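Local coordinates for protein virulence factor (Pectobacterium carotovorum, PDB 2W3Y) that acts as a virulence factor of a Drosophila pathogen, is S-palmitoylated and binds lipid vesicles, at residues R23-G35 with F246-A258. Residues are numbered along the deposited sequence; the frame is centred on the assembly and turned at random.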
loop_
_atom_site.group_PDB
_atom_site.type_symbol
_atom_site.label_atom_id
_atom_site.label_comp_id
_atom_site.label_asym_id
_atom_site.label_seq_id
_atom_site.Cartn_x
_atom_site.Cartn_y
_atom_site.Cartn_z
ATOM N N ARG A 23 -0.210 -2.545 -22.315
ATOM C CA ARG A 23 0.827 -2.890 -23.278
ATOM C C ARG A 23 1.934 -3.652 -22.561
ATOM O O ARG A 23 2.597 -3.103 -21.684
ATOM C CB ARG A 23 1.358 -1.626 -23.963
ATOM C CG ARG A 23 0.344 -0.980 -24.900
ATOM C CD ARG A 23 0.653 0.486 -25.194
ATOM N NE ARG A 23 -0.166 0.989 -26.300
ATOM C CZ ARG A 23 0.167 0.915 -27.592
ATOM N NH1 ARG A 23 1.319 0.370 -27.972
ATOM N NH2 ARG A 23 -0.652 1.399 -28.511
ATOM N N LEU A 24 2.127 -4.917 -22.935
ATOM C CA LEU A 24 2.936 -5.841 -22.131
ATOM C C LEU A 24 4.444 -5.864 -22.400
ATOM O O LEU A 24 5.194 -6.457 -21.617
ATOM C CB LEU A 24 2.361 -7.265 -22.184
ATOM C CG LEU A 24 1.450 -7.743 -21.038
ATOM C CD1 LEU A 24 0.128 -6.973 -20.996
ATOM C CD2 LEU A 24 1.194 -9.247 -21.127
ATOM N N ALA A 25 4.889 -5.245 -23.492
ATOM C CA ALA A 25 6.323 -5.125 -23.756
ATOM C C ALA A 25 6.948 -4.223 -22.687
ATOM O O ALA A 25 6.355 -3.209 -22.309
ATOM C CB ALA A 25 6.570 -4.578 -25.150
ATOM N N SER A 26 8.126 -4.607 -22.192
ATOM C CA SER A 26 8.768 -3.920 -21.060
ATOM C C SER A 26 9.145 -2.465 -21.371
ATOM O O SER A 26 9.257 -1.630 -20.466
ATOM C CB SER A 26 9.990 -4.705 -20.571
ATOM O OG SER A 26 11.064 -4.625 -21.495
ATOM N N ASN A 27 9.332 -2.177 -22.654
ATOM C CA ASN A 27 9.554 -0.812 -23.135
ATOM C C ASN A 27 8.246 -0.061 -23.407
ATOM O O ASN A 27 8.268 1.128 -23.733
ATOM C CB ASN A 27 10.433 -0.828 -24.394
ATOM C CG ASN A 27 10.209 -2.071 -25.246
ATOM O OD1 ASN A 27 9.372 -2.073 -26.150
ATOM N ND2 ASN A 27 10.939 -3.148 -24.936
ATOM N N GLU A 28 7.119 -0.763 -23.260
ATOM C CA GLU A 28 5.775 -0.220 -23.519
ATOM C C GLU A 28 4.892 -0.059 -22.259
ATOM O O GLU A 28 3.939 0.735 -22.271
ATOM C CB GLU A 28 5.047 -1.090 -24.558
ATOM C CG GLU A 28 5.384 -0.769 -26.018
ATOM C CD GLU A 28 4.411 0.226 -26.662
ATOM O OE1 GLU A 28 3.960 1.179 -25.975
ATOM O OE2 GLU A 28 4.104 0.061 -27.869
ATOM N N THR A 29 5.196 -0.817 -21.197
ATOM C CA THR A 29 4.525 -0.652 -19.895
ATOM C C THR A 29 4.700 0.777 -19.374
ATOM O O THR A 29 5.685 1.456 -19.696
ATOM C CB THR A 29 5.071 -1.621 -18.814
ATOM O OG1 THR A 29 6.502 -1.668 -18.885
ATOM C CG2 THR A 29 4.506 -3.024 -18.992
ATOM N N PHE A 30 3.753 1.225 -18.559
ATOM C CA PHE A 30 3.754 2.619 -18.117
ATOM C C PHE A 30 4.639 2.861 -16.895
ATOM O O PHE A 30 4.627 2.080 -15.956
ATOM C CB PHE A 30 2.328 3.100 -17.906
ATOM C CG PHE A 30 1.472 2.984 -19.145
ATOM C CD1 PHE A 30 1.716 3.799 -20.256
ATOM C CD2 PHE A 30 0.453 2.039 -19.217
ATOM C CE1 PHE A 30 0.931 3.689 -21.422
ATOM C CE2 PHE A 30 -0.346 1.925 -20.372
ATOM C CZ PHE A 30 -0.098 2.743 -21.480
ATOM N N ASP A 31 5.419 3.941 -16.939
ATOM C CA ASP A 31 6.255 4.357 -15.801
ATOM C C ASP A 31 5.410 4.581 -14.543
ATOM O O ASP A 31 4.287 5.072 -14.631
ATOM C CB ASP A 31 7.013 5.641 -16.134
ATOM C CG ASP A 31 8.076 5.435 -17.197
ATOM O OD1 ASP A 31 8.507 4.278 -17.398
ATOM O OD2 ASP A 31 8.493 6.442 -17.825
ATOM N N ILE A 32 5.952 4.214 -13.382
ATOM C CA ILE A 32 5.261 4.443 -12.110
ATOM C C ILE A 32 5.921 5.579 -11.356
ATOM O O ILE A 32 7.003 6.035 -11.737
ATOM C CB ILE A 32 5.139 3.148 -11.236
ATOM C CG1 ILE A 32 6.521 2.672 -10.746
ATOM C CG2 ILE A 32 4.336 2.068 -12.011
ATOM C CD1 ILE A 32 6.469 1.618 -9.618
ATOM N N VAL A 33 5.259 6.056 -10.310
ATOM C CA VAL A 33 5.780 7.147 -9.532
ATOM C C VAL A 33 7.010 6.636 -8.767
ATOM O O VAL A 33 6.924 5.613 -8.081
ATOM C CB VAL A 33 4.710 7.718 -8.587
ATOM C CG1 VAL A 33 5.325 8.739 -7.600
ATOM C CG2 VAL A 33 3.534 8.320 -9.410
ATOM N N PRO A 34 8.160 7.317 -8.922
ATOM C CA PRO A 34 9.392 6.861 -8.252
ATOM C C PRO A 34 9.238 6.795 -6.731
ATOM O O PRO A 34 8.663 7.707 -6.116
ATOM C CB PRO A 34 10.427 7.917 -8.668
ATOM C CG PRO A 34 9.886 8.429 -9.989
ATOM C CD PRO A 34 8.409 8.503 -9.756
ATOM N N GLY A 35 9.745 5.716 -6.141
ATOM C CA GLY A 35 9.536 5.437 -4.720
ATOM C C GLY A 35 10.154 6.469 -3.797
ATOM O O GLY A 35 9.611 6.756 -2.739
ATOM N N PHE A 246 -8.202 -5.508 -18.302
ATOM C CA PHE A 246 -7.914 -4.169 -17.785
ATOM C C PHE A 246 -6.468 -4.092 -17.278
ATOM O O PHE A 246 -5.720 -3.177 -17.635
ATOM C CB PHE A 246 -8.901 -3.830 -16.667
ATOM C CG PHE A 246 -8.612 -2.527 -15.976
ATOM C CD1 PHE A 246 -9.131 -1.333 -16.470
ATOM C CD2 PHE A 246 -7.836 -2.499 -14.815
ATOM C CE1 PHE A 246 -8.870 -0.119 -15.846
ATOM C CE2 PHE A 246 -7.569 -1.287 -14.178
ATOM C CZ PHE A 246 -8.080 -0.095 -14.704
ATOM N N LEU A 247 -6.089 -5.057 -16.446
ATOM C CA LEU A 247 -4.720 -5.129 -15.921
ATOM C C LEU A 247 -3.652 -5.242 -17.031
ATOM O O LEU A 247 -2.612 -4.583 -16.969
ATOM C CB LEU A 247 -4.586 -6.258 -14.891
ATOM C CG LEU A 247 -5.320 -6.114 -13.546
ATOM C CD1 LEU A 247 -4.906 -7.236 -12.637
ATOM C CD2 LEU A 247 -5.057 -4.759 -12.863
ATOM N N ASP A 248 -3.940 -6.046 -18.057
ATOM C CA ASP A 248 -3.069 -6.171 -19.229
ATOM C C ASP A 248 -2.919 -4.867 -20.030
ATOM O O ASP A 248 -1.825 -4.527 -20.476
ATOM C CB ASP A 248 -3.546 -7.335 -20.128
ATOM C CG ASP A 248 -3.096 -8.695 -19.612
ATOM O OD1 ASP A 248 -2.190 -8.736 -18.741
ATOM O OD2 ASP A 248 -3.629 -9.733 -20.080
ATOM N N LYS A 249 -4.010 -4.122 -20.175
ATOM C CA LYS A 249 -4.007 -2.891 -20.963
ATOM C C LYS A 249 -3.254 -1.708 -20.310
ATOM O O LYS A 249 -2.603 -0.908 -20.996
ATOM C CB LYS A 249 -5.457 -2.493 -21.294
ATOM C CG LYS A 249 -5.591 -1.408 -22.362
ATOM C CD LYS A 249 -7.049 -1.209 -22.798
ATOM C CE LYS A 249 -7.236 0.088 -23.580
ATOM N NZ LYS A 249 -8.697 0.433 -23.762
ATOM N N TYR A 250 -3.343 -1.603 -18.988
ATOM C CA TYR A 250 -2.858 -0.418 -18.293
ATOM C C TYR A 250 -1.682 -0.707 -17.366
ATOM O O TYR A 250 -1.340 0.118 -16.505
ATOM C CB TYR A 250 -4.019 0.250 -17.556
ATOM C CG TYR A 250 -5.111 0.734 -18.509
ATOM C CD1 TYR A 250 -4.866 1.790 -19.389
ATOM C CD2 TYR A 250 -6.367 0.130 -18.535
ATOM C CE1 TYR A 250 -5.842 2.241 -20.272
ATOM C CE2 TYR A 250 -7.364 0.575 -19.422
ATOM C CZ TYR A 250 -7.087 1.627 -20.284
ATOM O OH TYR A 250 -8.038 2.092 -21.161
ATOM N N GLU A 251 -1.053 -1.864 -17.585
ATOM C CA GLU A 251 0.056 -2.381 -16.762
ATOM C C GLU A 251 1.161 -1.359 -16.475
ATOM O O GLU A 251 1.716 -0.772 -17.387
ATOM C CB GLU A 251 0.678 -3.626 -17.419
ATOM C CG GLU A 251 1.695 -4.340 -16.516
ATOM C CD GLU A 251 2.317 -5.578 -17.146
ATOM O OE1 GLU A 251 3.462 -5.915 -16.748
ATOM O OE2 GLU A 251 1.673 -6.208 -18.029
ATOM N N GLY A 252 1.479 -1.164 -15.200
ATOM C CA GLY A 252 2.631 -0.353 -14.821
ATOM C C GLY A 252 3.866 -1.230 -14.651
ATOM O O GLY A 252 3.755 -2.442 -14.533
ATOM N N LYS A 253 5.044 -0.612 -14.656
ATOM C CA LYS A 253 6.285 -1.286 -14.264
ATOM C C LYS A 253 6.114 -1.961 -12.904
ATOM O O LYS A 253 5.383 -1.468 -12.055
ATOM C CB LYS A 253 7.424 -0.266 -14.183
ATOM C CG LYS A 253 8.371 -0.265 -15.376
ATOM C CD LYS A 253 7.809 0.463 -16.555
ATOM C CE LYS A 253 8.877 0.574 -17.640
ATOM N NZ LYS A 253 8.288 0.803 -18.979
ATOM N N ALA A 254 6.786 -3.090 -12.706
ATOM C CA ALA A 254 6.688 -3.844 -11.453
ATOM C C ALA A 254 7.078 -3.015 -10.217
ATOM O O ALA A 254 8.181 -2.460 -10.147
ATOM C CB ALA A 254 7.528 -5.132 -11.534
ATOM N N ILE A 255 6.176 -2.949 -9.240
ATOM C CA ILE A 255 6.497 -2.305 -7.955
ATOM C C ILE A 255 7.590 -3.044 -7.183
ATOM O O ILE A 255 8.301 -2.430 -6.383
ATOM C CB ILE A 255 5.255 -2.009 -7.052
ATOM C CG1 ILE A 255 4.589 -3.303 -6.541
ATOM C CG2 ILE A 255 4.264 -1.078 -7.778
ATOM C CD1 ILE A 255 3.553 -3.096 -5.442
ATOM N N ASP A 256 7.756 -4.343 -7.440
ATOM C CA ASP A 256 8.856 -5.092 -6.795
ATOM C C ASP A 256 10.273 -4.711 -7.269
ATOM O O ASP A 256 11.270 -5.124 -6.655
ATOM C CB ASP A 256 8.602 -6.618 -6.785
ATOM C CG ASP A 256 8.746 -7.276 -8.165
ATOM O OD1 ASP A 256 9.171 -6.614 -9.125
ATOM O OD2 ASP A 256 8.430 -8.492 -8.269
ATOM N N ASP A 257 10.361 -3.919 -8.342
ATOM C CA ASP A 257 11.624 -3.294 -8.755
ATOM C C ASP A 257 11.917 -1.920 -8.102
ATOM O O ASP A 257 13.024 -1.392 -8.259
ATOM C CB ASP A 257 11.729 -3.144 -10.284
ATOM C CG ASP A 257 11.773 -4.479 -11.015
ATOM O OD1 ASP A 257 12.344 -5.464 -10.479
ATOM O OD2 ASP A 257 11.236 -4.538 -12.146
ATOM N N ALA A 258 10.950 -1.345 -7.378
ATOM C CA ALA A 258 11.177 -0.045 -6.719
ATOM C C ALA A 258 12.122 -0.130 -5.504
ATOM O O ALA A 258 12.137 -1.120 -4.773
ATOM C CB ALA A 258 9.837 0.597 -6.317
HETATM O O HOH W 1 8.679 3.205 -20.495
#
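The Phe30 ring turns its edge to the carbonyls of Lys249 and Tyr250: CE2 lies 3.7 Å from Lys249 O, which sits near the ring plane. Glu28 O stands above one face, offset toward the rim. The Tyr250 ring carries Lys249 CG over the centre of one face. The Phe30 ring also stacks with His18, and Tyr250 OH bonds to Asp11. The contact is centred on a single parallel beta bridge, Phe30 with Gly252, at the surface of the Evf fold. Phe30 N donates to Glu251 O at 3.1 Å, nearly straight (172°), and Phe30 O takes Lys253 N at 3.0 Å. One residue thus holds both sides of Gly252.

On one flank, Ile32 CD1 meets Ile255 CG2 at 3.9 Å, the two side chains crossing at about a right angle. Both also touch Tyr44, and the side chain of Ile255 is about 14 Å from the bound palmitic acid, so the contact does not line the lipid site. At the other end, Arg23 N bonds to Asp248 O. Thr29 CG2 lies along CG, CD and OE1 of the extended Glu251, while Leu24 CG and CD1 touch its OE2. Asp248 OD1 forms a salt bridge with Arg69.

Lys253 bends at chi2 (79°), which brings its amine back over the turn of residues 25-29, where Ala25 O accepts from Glu28 N and Thr29 N. The three N-H groups of NZ are shared among four acceptors: Ser26 O at 3.0 Å, Thr29 OG1, Thr29 O and a water. The bond to Thr29 O is shorter, 2.8 Å, but NZ lies 49° out of that carbonyl plane. Asp31 OD1 is a long salt-bridge partner, at 3.8 Å from NZ. The water joins the two, accepting from NZ and donating to OD1.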